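Local coordinates for 7,8-dihydro-6-hydroxymethylpterin pyrophosphokinase-dihydropteroate synthase (Plasmodium falciparum, PDB 6JWS), which probably carries out two successive steps of folate synthesis, pyrophosphorylating 6-hydroxymethyl-7,8-dihydropterin with ATP and then joining the product to 4-aminobenzoate, at residues Asn16-Asn21 with Leu212-Phe217; Asp208-Phe213 with Ile318-Thr323. The protein carries 1 engineered substitution. All coordinates share one frame; numbering follows the deposited sequence.

Contact 1. Residues Asn16-Asn21 with Leu212-Phe217; sequences NIAVLN and LFFNDF
L212 and F213 both stand opposite V19, and this two-against-one pairing is a classic beta bulge between antiparallel strands. V19 O takes both backbone N-H groups, a short bond from L212 N (2.7 Å) and a longer one from F213 N (3.3 Å), so one carbonyl serves two successive residues. L212 CD1 lies 3.8 Å from N21 CB. F213 returns the bond through its carbonyl, which receives V19 N. Its side chain runs alongside that of V19, both pointing the same way, with V19 CB at the edge of the phenyl ring. F214 pairs with A18 on the other face of the sheet. With chi1 at -164°, CG of F214 trans to N, the ring lies along the partner strand and CE1 comes 3.6 Å from CB of N16, the amide and ring planes 49° apart. N215 then uses backbone and side chain together: its N donates to I17 O almost straight (176°), its OD1 accepts I17 N at 3.0 Å, and its ND2 donates to N16 OD1 at 2.9 Å. The two amides are steeply turned: the donor stands above the N16 carbonyl plane, while N16 OD1 lies in the N215 amide plane. The side-chain amide thus carries on the ladder where regular strand pairing stops and the type II' turn F214-F217 begins. N16 ND2 binds V174 O. In the HPPK sheet, strand 16-24 lies between strands 208-214 and 163-172; A18 and F214 rest on M180 of helix 177-190, whereas V19 and F213 meet L333 of helix 327-336.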
ATOM      1  N   ASN B  16      49.758  -6.704  -4.734  1.00 37.25           N
ATOM      2  CA  ASN B  16      49.120  -7.048  -3.468  1.00 35.90           C
ATOM      3  C   ASN B  16      47.644  -6.627  -3.461  1.00 34.66           C
ATOM      4  O   ASN B  16      47.251  -5.723  -4.201  1.00 30.87           O
ATOM      5  CB  ASN B  16      49.871  -6.437  -2.277  1.00 35.54           C
ATOM      6  CG  ASN B  16      51.288  -6.964  -2.115  1.00 36.25           C
ATOM      7  OD1 ASN B  16      51.503  -8.174  -2.046  1.00 31.20           O
ATOM      8  ND2 ASN B  16      52.260  -6.063  -2.049  1.00 31.87           N
ATOM      9  N   ILE B  17      46.851  -7.280  -2.586  1.00 30.94           N
ATOM     10  CA  ILE B  17      45.452  -6.945  -2.344  1.00 29.21           C
ATOM     11  C   ILE B  17      45.274  -6.313  -0.960  1.00 27.68           C
ATOM     12  O   ILE B  17      45.436  -6.980   0.058  1.00 28.56           O
ATOM     13  CB  ILE B  17      44.539  -8.184  -2.498  1.00 27.50           C
ATOM     14  CG1 ILE B  17      44.793  -8.953  -3.795  1.00 25.34           C
ATOM     15  CG2 ILE B  17      43.078  -7.765  -2.370  1.00 26.46           C
ATOM     16  CD1 ILE B  17      44.401  -8.178  -5.035  1.00 25.44           C
ATOM     17  N   ALA B  18      44.848  -5.048  -0.937  1.00 26.38           N
ATOM     18  CA  ALA B  18      44.473  -4.355   0.288  1.00 25.19           C
ATOM     19  C   ALA B  18      42.984  -4.009   0.275  1.00 24.20           C
ATOM     20  O   ALA B  18      42.429  -3.694  -0.779  1.00 23.13           O
ATOM     21  CB  ALA B  18      45.266  -3.083   0.417  1.00 22.68           C
ATOM     22  N   VAL B  19      42.384  -3.992   1.476  1.00 22.48           N
ATOM     23  CA  VAL B  19      41.015  -3.561   1.691  1.00 20.95           C
ATOM     24  C   VAL B  19      41.052  -2.342   2.604  1.00 21.84           C
ATOM     25  O   VAL B  19      41.681  -2.390   3.655  1.00 23.66           O
ATOM     26  CB  VAL B  19      40.171  -4.712   2.273  1.00 20.65           C
ATOM     27  CG1 VAL B  19      38.691  -4.373   2.370  1.00 19.57           C
ATOM     28  CG2 VAL B  19      40.359  -5.997   1.483  1.00 20.19           C
ATOM     29  N   LEU B  20      40.418  -1.247   2.167  1.00 21.87           N
ATOM     30  CA  LEU B  20      40.439   0.017   2.885  1.00 22.54           C
ATOM     31  C   LEU B  20      39.045   0.420   3.360  1.00 23.37           C
ATOM     32  O   LEU B  20      38.036   0.052   2.752  1.00 21.41           O
ATOM     33  CB  LEU B  20      41.008   1.124   1.988  1.00 23.15           C
ATOM     34  CG  LEU B  20      42.368   0.876   1.337  1.00 24.12           C
ATOM     35  CD1 LEU B  20      42.806   2.128   0.592  1.00 24.24           C
ATOM     36  CD2 LEU B  20      43.424   0.482   2.371  1.00 25.67           C
ATOM     37  N   ASN B  21      39.035   1.211   4.447  1.00 23.21           N
ATOM     38  CA  ASN B  21      37.884   1.958   4.918  1.00 23.50           C
ATOM     39  C   ASN B  21      38.141   3.455   4.727  1.00 25.24           C
ATOM     40  O   ASN B  21      39.214   3.951   5.060  1.00 27.00           O
ATOM     41  CB  ASN B  21      37.530   1.620   6.368  1.00 24.01           C
ATOM     42  CG  ASN B  21      36.155   2.146   6.737  1.00 27.40           C
ATOM     43  OD1 ASN B  21      35.146   1.529   6.417  1.00 30.92           O
ATOM     44  ND2 ASN B  21      36.081   3.305   7.365  1.00 26.99           N
ATOM     45  N   LEU B 212      42.094  -2.297   6.319  1.00 25.00           N
ATOM     46  CA  LEU B 212      41.363  -3.332   7.026  1.00 24.35           C
ATOM     47  C   LEU B 212      42.075  -4.661   6.819  1.00 24.25           C
ATOM     48  O   LEU B 212      42.207  -5.455   7.735  1.00 24.62           O
ATOM     49  CB  LEU B 212      39.916  -3.379   6.522  1.00 24.44           C
ATOM     50  CG  LEU B 212      39.090  -2.103   6.719  1.00 26.01           C
ATOM     51  CD1 LEU B 212      37.762  -2.194   5.963  1.00 22.79           C
ATOM     52  CD2 LEU B 212      38.852  -1.804   8.199  1.00 22.32           C
ATOM     53  N   PHE B 213      42.494  -4.923   5.586  1.00 24.22           N
ATOM     54  CA  PHE B 213      43.161  -6.172   5.297  1.00 23.78           C
ATOM     55  C   PHE B 213      44.292  -5.885   4.324  1.00 25.18           C
ATOM     56  O   PHE B 213      44.246  -4.909   3.580  1.00 24.95           O
ATOM     57  CB  PHE B 213      42.200  -7.178   4.664  1.00 23.76           C
ATOM     58  CG  PHE B 213      41.096  -7.682   5.558  1.00 26.20           C
ATOM     59  CD1 PHE B 213      41.371  -8.544   6.613  1.00 25.91           C
ATOM     60  CD2 PHE B 213      39.772  -7.316   5.327  1.00 24.77           C
ATOM     61  CE1 PHE B 213      40.344  -9.023   7.423  1.00 25.85           C
ATOM     62  CE2 PHE B 213      38.751  -7.797   6.134  1.00 25.46           C
ATOM     63  CZ  PHE B 213      39.037  -8.649   7.184  1.00 26.58           C
ATOM     64  N   PHE B 214      45.296  -6.756   4.346  1.00 25.63           N
ATOM     65  CA  PHE B 214      46.396  -6.695   3.397  1.00 27.14           C
ATOM     66  C   PHE B 214      46.870  -8.126   3.180  1.00 27.64           C
ATOM     67  O   PHE B 214      47.485  -8.728   4.061  1.00 28.71           O
ATOM     68  CB  PHE B 214      47.502  -5.772   3.920  1.00 27.14           C
ATOM     69  CG  PHE B 214      48.507  -5.342   2.881  1.00 27.15           C
ATOM     70  CD1 PHE B 214      49.338  -6.265   2.265  1.00 25.16           C
ATOM     71  CD2 PHE B 214      48.633  -4.006   2.538  1.00 25.92           C
ATOM     72  CE1 PHE B 214      50.254  -5.860   1.305  1.00 24.23           C
ATOM     73  CE2 PHE B 214      49.555  -3.605   1.584  1.00 26.06           C
ATOM     74  CZ  PHE B 214      50.367  -4.533   0.977  1.00 24.80           C
ATOM     75  N   ASN B 215      46.530  -8.674   2.018  1.00 28.33           N
ATOM     76  CA  ASN B 215      46.723 -10.090   1.786  1.00 30.52           C
ATOM     77  C   ASN B 215      46.149 -10.838   2.986  1.00 32.47           C
ATOM     78  O   ASN B 215      45.183 -10.367   3.599  1.00 30.06           O
ATOM     79  CB  ASN B 215      48.176 -10.395   1.408  1.00 32.57           C
ATOM     80  CG  ASN B 215      48.570  -9.728   0.102  1.00 36.17           C
ATOM     81  OD1 ASN B 215      47.714  -9.424  -0.735  1.00 34.89           O
ATOM     82  ND2 ASN B 215      49.860  -9.473  -0.075  1.00 35.66           N
ATOM     83  N   ASP B 216      46.770 -11.979   3.316  1.00 31.92           N
ATOM     84  CA  ASP B 216      46.334 -12.818   4.420  1.00 32.17           C
ATOM     85  C   ASP B 216      47.185 -12.550   5.663  1.00 31.31           C
ATOM     86  O   ASP B 216      47.234 -13.381   6.562  1.00 32.46           O
ATOM     87  CB  ASP B 216      46.415 -14.293   4.026  1.00 33.21           C
ATOM     88  CG  ASP B 216      47.834 -14.723   3.682  1.00 36.36           C
ATOM     89  OD1 ASP B 216      48.734 -13.850   3.657  1.00 36.73           O
ATOM     90  OD2 ASP B 216      48.037 -15.927   3.456  1.00 39.27           O
ATOM     91  N   PHE B 217      47.842 -11.385   5.718  1.00 30.96           N
ATOM     92  CA  PHE B 217      48.793 -11.094   6.785  1.00 31.40           C
ATOM     93  C   PHE B 217      48.073 -10.884   8.118  1.00 35.66           C
ATOM     94  O   PHE B 217      46.966 -10.342   8.168  1.00 35.98           O
ATOM     95  CB  PHE B 217      49.616  -9.833   6.487  1.00 28.02           C
ATOM     96  CG  PHE B 217      50.482  -9.868   5.249  1.00 26.01           C
ATOM     97  CD1 PHE B 217      50.728 -11.053   4.574  1.00 25.82           C
ATOM     98  CD2 PHE B 217      51.077  -8.708   4.779  1.00 26.25           C
ATOM     99  CE1 PHE B 217      51.504 -11.072   3.424  1.00 27.18           C
ATOM    100  CE2 PHE B 217      51.858  -8.726   3.631  1.00 27.60           C
ATOM    101  CZ  PHE B 217      52.071  -9.909   2.959  1.00 26.90           C
TER

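Contact 2. Residues Asp208-Phe213 with Ile318-Thr323. With MG (magnesium ion), chain K; ATP (adenosine-5'-triphosphate), chain J.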
ATOM      1  N   ASP B 208      39.376   9.867   7.091  1.00 36.36           N
ATOM      2  CA  ASP B 208      40.048   8.825   7.846  1.00 32.83           C
ATOM      3  C   ASP B 208      40.103   7.600   6.940  1.00 31.74           C
ATOM      4  O   ASP B 208      39.064   7.058   6.592  1.00 33.10           O
ATOM      5  CB  ASP B 208      39.333   8.573   9.184  1.00 32.85           C
ATOM      6  CG  ASP B 208      40.007   7.563  10.109  1.00 34.34           C
ATOM      7  OD1 ASP B 208      41.197   7.305   9.916  1.00 35.29           O
ATOM      8  OD2 ASP B 208      39.330   7.037  11.040  1.00 37.82           O
ATOM      9  N   ILE B 209      41.313   7.208   6.529  1.00 30.49           N
ATOM     10  CA  ILE B 209      41.519   6.060   5.665  1.00 29.11           C
ATOM     11  C   ILE B 209      42.287   4.984   6.430  1.00 29.83           C
ATOM     12  O   ILE B 209      43.446   5.188   6.777  1.00 33.12           O
ATOM     13  CB  ILE B 209      42.262   6.474   4.380  1.00 28.12           C
ATOM     14  CG1 ILE B 209      41.580   7.647   3.666  1.00 28.58           C
ATOM     15  CG2 ILE B 209      42.462   5.270   3.471  1.00 26.19           C
ATOM     16  CD1 ILE B 209      42.352   8.194   2.478  1.00 28.39           C
ATOM     17  N   ASP B 210      41.642   3.828   6.638  1.00 29.59           N
ATOM     18  CA  ASP B 210      42.169   2.739   7.445  1.00 28.23           C
ATOM     19  C   ASP B 210      42.499   1.580   6.530  1.00 26.84           C
ATOM     20  O   ASP B 210      41.887   1.460   5.479  1.00 26.98           O
ATOM     21  CB  ASP B 210      41.140   2.246   8.462  1.00 29.10           C
ATOM     22  CG  ASP B 210      40.847   3.288   9.520  1.00 31.57           C
ATOM     23  OD1 ASP B 210      41.792   4.000   9.896  1.00 33.25           O
ATOM     24  OD2 ASP B 210      39.677   3.391   9.949  1.00 33.21           O
ATOM     25  N   ILE B 211      43.463   0.743   6.932  1.00 25.62           N
ATOM     26  CA  ILE B 211      43.706  -0.476   6.187  1.00 25.40           C
ATOM     27  C   ILE B 211      43.038  -1.603   6.954  1.00 26.30           C
ATOM     28  O   ILE B 211      43.357  -1.806   8.114  1.00 29.13           O
ATOM     29  CB  ILE B 211      45.205  -0.756   5.989  1.00 25.31           C
ATOM     30  CG1 ILE B 211      45.949   0.462   5.430  1.00 24.90           C
ATOM     31  CG2 ILE B 211      45.401  -2.000   5.130  1.00 22.36           C
ATOM     32  CD1 ILE B 211      47.432   0.215   5.231  1.00 24.69           C
ATOM     33  N   LEU B 212      42.094  -2.297   6.319  1.00 25.00           N
ATOM     34  CA  LEU B 212      41.363  -3.332   7.026  1.00 24.35           C
ATOM     35  C   LEU B 212      42.075  -4.661   6.819  1.00 24.25           C
ATOM     36  O   LEU B 212      42.207  -5.455   7.735  1.00 24.62           O
ATOM     37  CB  LEU B 212      39.916  -3.379   6.522  1.00 24.44           C
ATOM     38  CG  LEU B 212      39.090  -2.103   6.719  1.00 26.01           C
ATOM     39  CD1 LEU B 212      37.762  -2.194   5.963  1.00 22.79           C
ATOM     40  CD2 LEU B 212      38.852  -1.804   8.199  1.00 22.32           C
ATOM     41  N   PHE B 213      42.494  -4.923   5.586  1.00 24.22           N
ATOM     42  CA  PHE B 213      43.161  -6.172   5.297  1.00 23.78           C
ATOM     43  C   PHE B 213      44.292  -5.885   4.324  1.00 25.18           C
ATOM     44  O   PHE B 213      44.246  -4.909   3.580  1.00 24.95           O
ATOM     45  CB  PHE B 213      42.200  -7.178   4.664  1.00 23.76           C
ATOM     46  CG  PHE B 213      41.096  -7.682   5.558  1.00 26.20           C
ATOM     47  CD1 PHE B 213      41.371  -8.544   6.613  1.00 25.91           C
ATOM     48  CD2 PHE B 213      39.772  -7.316   5.327  1.00 24.77           C
ATOM     49  CE1 PHE B 213      40.344  -9.023   7.423  1.00 25.85           C
ATOM     50  CE2 PHE B 213      38.751  -7.797   6.134  1.00 25.46           C
ATOM     51  CZ  PHE B 213      39.037  -8.649   7.184  1.00 26.58           C
ATOM     52  N   ILE B 318      47.041  -5.211  11.353  1.00 27.62           N
ATOM     53  CA  ILE B 318      46.374  -5.866  10.243  1.00 28.14           C
ATOM     54  C   ILE B 318      45.945  -7.253  10.696  1.00 27.68           C
ATOM     55  O   ILE B 318      46.788  -8.057  11.074  1.00 29.56           O
ATOM     56  CB  ILE B 318      47.261  -5.954   8.984  1.00 28.18           C
ATOM     57  CG1 ILE B 318      47.888  -4.612   8.591  1.00 26.74           C
ATOM     58  CG2 ILE B 318      46.491  -6.600   7.834  1.00 28.78           C
ATOM     59  CD1 ILE B 318      46.987  -3.693   7.820  1.00 28.67           C
ATOM     60  N   PRO B 319      44.646  -7.621  10.604  1.00 27.14           N
ATOM     61  CA  PRO B 319      43.579  -6.701  10.214  1.00 25.46           C
ATOM     62  C   PRO B 319      43.410  -5.527  11.172  1.00 26.37           C
ATOM     63  O   PRO B 319      43.865  -5.568  12.310  1.00 29.11           O
ATOM     64  CB  PRO B 319      42.336  -7.595  10.285  1.00 24.46           C
ATOM     65  CG  PRO B 319      42.862  -8.972   9.995  1.00 25.85           C
ATOM     66  CD  PRO B 319      44.170  -9.006  10.753  1.00 27.39           C
ATOM     67  N   HIS B 320      42.754  -4.468  10.697  1.00 25.19           N
ATOM     68  CA  HIS B 320      42.447  -3.339  11.556  1.00 25.69           C
ATOM     69  C   HIS B 320      41.799  -3.846  12.848  1.00 26.29           C
ATOM     70  O   HIS B 320      41.095  -4.858  12.854  1.00 25.60           O
ATOM     71  CB  HIS B 320      41.620  -2.305  10.789  1.00 23.82           C
ATOM     72  CG  HIS B 320      41.388  -1.030  11.518  1.00 22.53           C
ATOM     73  ND1 HIS B 320      40.370  -0.883  12.442  1.00 23.77           N
ATOM     74  CD2 HIS B 320      42.014   0.164  11.452  1.00 22.39           C
ATOM     75  CE1 HIS B 320      40.375   0.354  12.910  1.00 22.21           C
ATOM     76  NE2 HIS B 320      41.369   1.013  12.324  1.00 21.81           N
ATOM     77  N   VAL B 321      42.080  -3.134  13.942  1.00 28.81           N
ATOM     78  CA  VAL B 321      41.642  -3.494  15.287  1.00 30.36           C
ATOM     79  C   VAL B 321      40.118  -3.629  15.298  1.00 31.47           C
ATOM     80  O   VAL B 321      39.568  -4.477  15.994  1.00 33.02           O
ATOM     81  CB  VAL B 321      42.131  -2.440  16.312  1.00 29.33           C
ATOM     82  CG1 VAL B 321      41.466  -2.571  17.670  1.00 28.58           C
ATOM     83  CG2 VAL B 321      43.642  -2.452  16.475  1.00 29.64           C
ATOM     84  N   TYR B 322      39.438  -2.816  14.485  1.00 30.92           N
ATOM     85  CA  TYR B 322      38.006  -2.650  14.663  1.00 31.69           C
ATOM     86  C   TYR B 322      37.184  -3.500  13.693  1.00 29.06           C
ATOM     87  O   TYR B 322      35.962  -3.485  13.767  1.00 29.12           O
ATOM     88  CB  TYR B 322      37.655  -1.161  14.720  1.00 31.91           C
ATOM     89  CG  TYR B 322      37.892  -0.546  16.080  1.00 32.72           C
ATOM     90  CD1 TYR B 322      36.896  -0.559  17.045  1.00 33.38           C
ATOM     91  CD2 TYR B 322      39.113   0.027  16.415  1.00 33.47           C
ATOM     92  CE1 TYR B 322      37.097  -0.005  18.299  1.00 37.91           C
ATOM     93  CE2 TYR B 322      39.338   0.576  17.672  1.00 35.47           C
ATOM     94  CZ  TYR B 322      38.322   0.562  18.615  1.00 36.35           C
ATOM     95  OH  TYR B 322      38.496   1.106  19.851  1.00 34.37           O
ATOM     96  N   THR B 323      37.850  -4.302  12.856  1.00 29.69           N
ATOM     97  CA  THR B 323      37.220  -4.990  11.735  1.00 31.34           C
ATOM     98  C   THR B 323      35.937  -5.725  12.132  1.00 33.73           C
ATOM     99  O   THR B 323      34.962  -5.716  11.391  1.00 36.12           O
ATOM    100  CB  THR B 323      38.215  -5.925  11.045  1.00 30.12           C
ATOM    101  OG1 THR B 323      39.362  -5.124  10.766  1.00 30.33           O
ATOM    102  CG2 THR B 323      37.680  -6.516   9.759  1.00 30.33           C
TER
HETATM  103 MG    MG K 803      41.478   5.551  11.571  1.00 25.52          MG
HETATM  104  PG  ATP J 802      42.384   3.641  13.874  1.00 96.31           P
HETATM  105  O1G ATP J 802      40.881   3.492  14.028  1.00 95.12           O
HETATM  106  O2G ATP J 802      43.160   2.543  14.583  1.00 81.77           O
HETATM  107  O3G ATP J 802      42.789   3.789  12.421  1.00 81.21           O
HETATM  108  PB  ATP J 802      41.993   6.328  15.160  1.00 77.43           P
HETATM  109  O1B ATP J 802      42.807   6.973  16.228  1.00 82.66           O
HETATM  110  O2B ATP J 802      40.551   6.019  15.418  1.00 81.12           O
HETATM  111  O3B ATP J 802      42.773   5.019  14.651  1.00 82.61           O
HETATM  112  PA  ATP J 802      43.241   7.574  12.822  1.00 88.18           P
HETATM  113  O1A ATP J 802      43.030   6.756  11.585  1.00 87.24           O
HETATM  114  O2A ATP J 802      43.364   9.056  12.676  1.00 88.54           O
HETATM  115  O3A ATP J 802      42.062   7.248  13.856  1.00 79.63           O
HETATM  116  O5' ATP J 802      44.514   7.016  13.627  1.00 75.90           O
HETATM  117  C5' ATP J 802      45.198   5.847  13.104  1.00 66.62           C
HETATM  118  C4' ATP J 802      46.202   5.361  14.116  1.00 58.58           C
HETATM  119  O4' ATP J 802      46.082   3.923  14.284  1.00 49.98           O
HETATM  120  C3' ATP J 802      47.667   5.614  13.746  1.00 55.61           C
HETATM  121  O3' ATP J 802      48.398   5.895  14.934  1.00 58.21           O
HETATM  122  C2' ATP J 802      48.051   4.312  13.037  1.00 50.80           C
HETATM  123  O2' ATP J 802      49.413   3.961  13.114  1.00 55.43           O
HETATM  124  C1' ATP J 802      47.256   3.281  13.828  1.00 45.08           C
HETATM  125  N9  ATP J 802      46.896   2.105  13.034  1.00 38.10           N
HETATM  126  C8  ATP J 802      47.116   0.800  13.389  1.00 37.18           C
HETATM  127  N7  ATP J 802      46.687  -0.049  12.484  1.00 35.78           N
HETATM  128  C5  ATP J 802      46.127   0.749  11.495  1.00 32.54           C
HETATM  129  C6  ATP J 802      45.486   0.439  10.281  1.00 29.74           C
HETATM  130  N6  ATP J 802      45.312  -0.805   9.850  1.00 25.12           N
HETATM  131  N1  ATP J 802      45.046   1.474   9.520  1.00 30.50           N
HETATM  132  C2  ATP J 802      45.236   2.725   9.963  1.00 30.01           C
HETATM  133  N3  ATP J 802      45.821   3.131  11.090  1.00 32.46           N
HETATM  134  C4  ATP J 802      46.253   2.082  11.820  1.00 33.68           C
HETATM  135  O   HOH W   1      39.458   4.702  12.226  1.00 49.84           O
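This is a strand-to-loop contact at the ATP site of the HPPK part, where the loop following strand 316-318 lies against strand 208-214, an outermost strand of its sheet. A single backbone hydrogen bond crosses it, from H320 N to L212 O (3.2 Å). P319, preceded by a cis peptide, has its CA 3.1 Å from L212 O in a CA-H...O contact. P319 CG lies 3.6 Å from F213 CE1, while the methyl CG2 of T323 meets CZ of the same ring, so two loop residues pack against one phenyl group. Nearer the adenine, the CD1 methyl of I318 touches CG2 of I211. I211 reads that base with its backbone: its N donates nearly straight to ATP N1 (176°), and its O accepts ATP N6 at 2.8 Å. In H320, chi1 of -173° extends the imidazole away from its own N, past D210 to the gamma phosphate; ATP O1G sits at the ring edge, in plane, 3.0 Å from NE2. The other ring nitrogen, ND1, accepts Y322 N, which lies off the ring plane; this bond restrains the ring's rotation. T323 N closes the type I turn on H320 O, and T323 OG1 donates to that oxygen from the same face. D210 OD1 binds the magnesium ion at 2.3 Å, D208 through OD1 at 2.4 Å with OD2 farther off at 2.7 Å; ATP O3G, ATP O1A and a water join them. The metal therefore ties the strand to the triphosphate that the loop histidine approaches. I209 and I211 pack on I184 of helix 177-190, while L212 and the loop residue T323 meet L333 of helix 327-336, and strand 16-24 runs alongside through L20 and N21.

Contacts 1 and 2 illustrate how one strand can serve a sheet and a ligand site at once. Their centres are 8 Å apart, and both use L212 and F213 of strand 208-214. At the bulge, the two backbone groups of L212 face different neighbours, one in each contact. A probable hydrogen bond from D210 N to N21 O (2.9 Å) carries the sheet pairing on to a magnesium ligand, and L20 CD2 packs on D210 O. Strand 16-21 itself stands back from the metal: between nearest atoms, the side chain of N21 is about 7 Å from the magnesium ion.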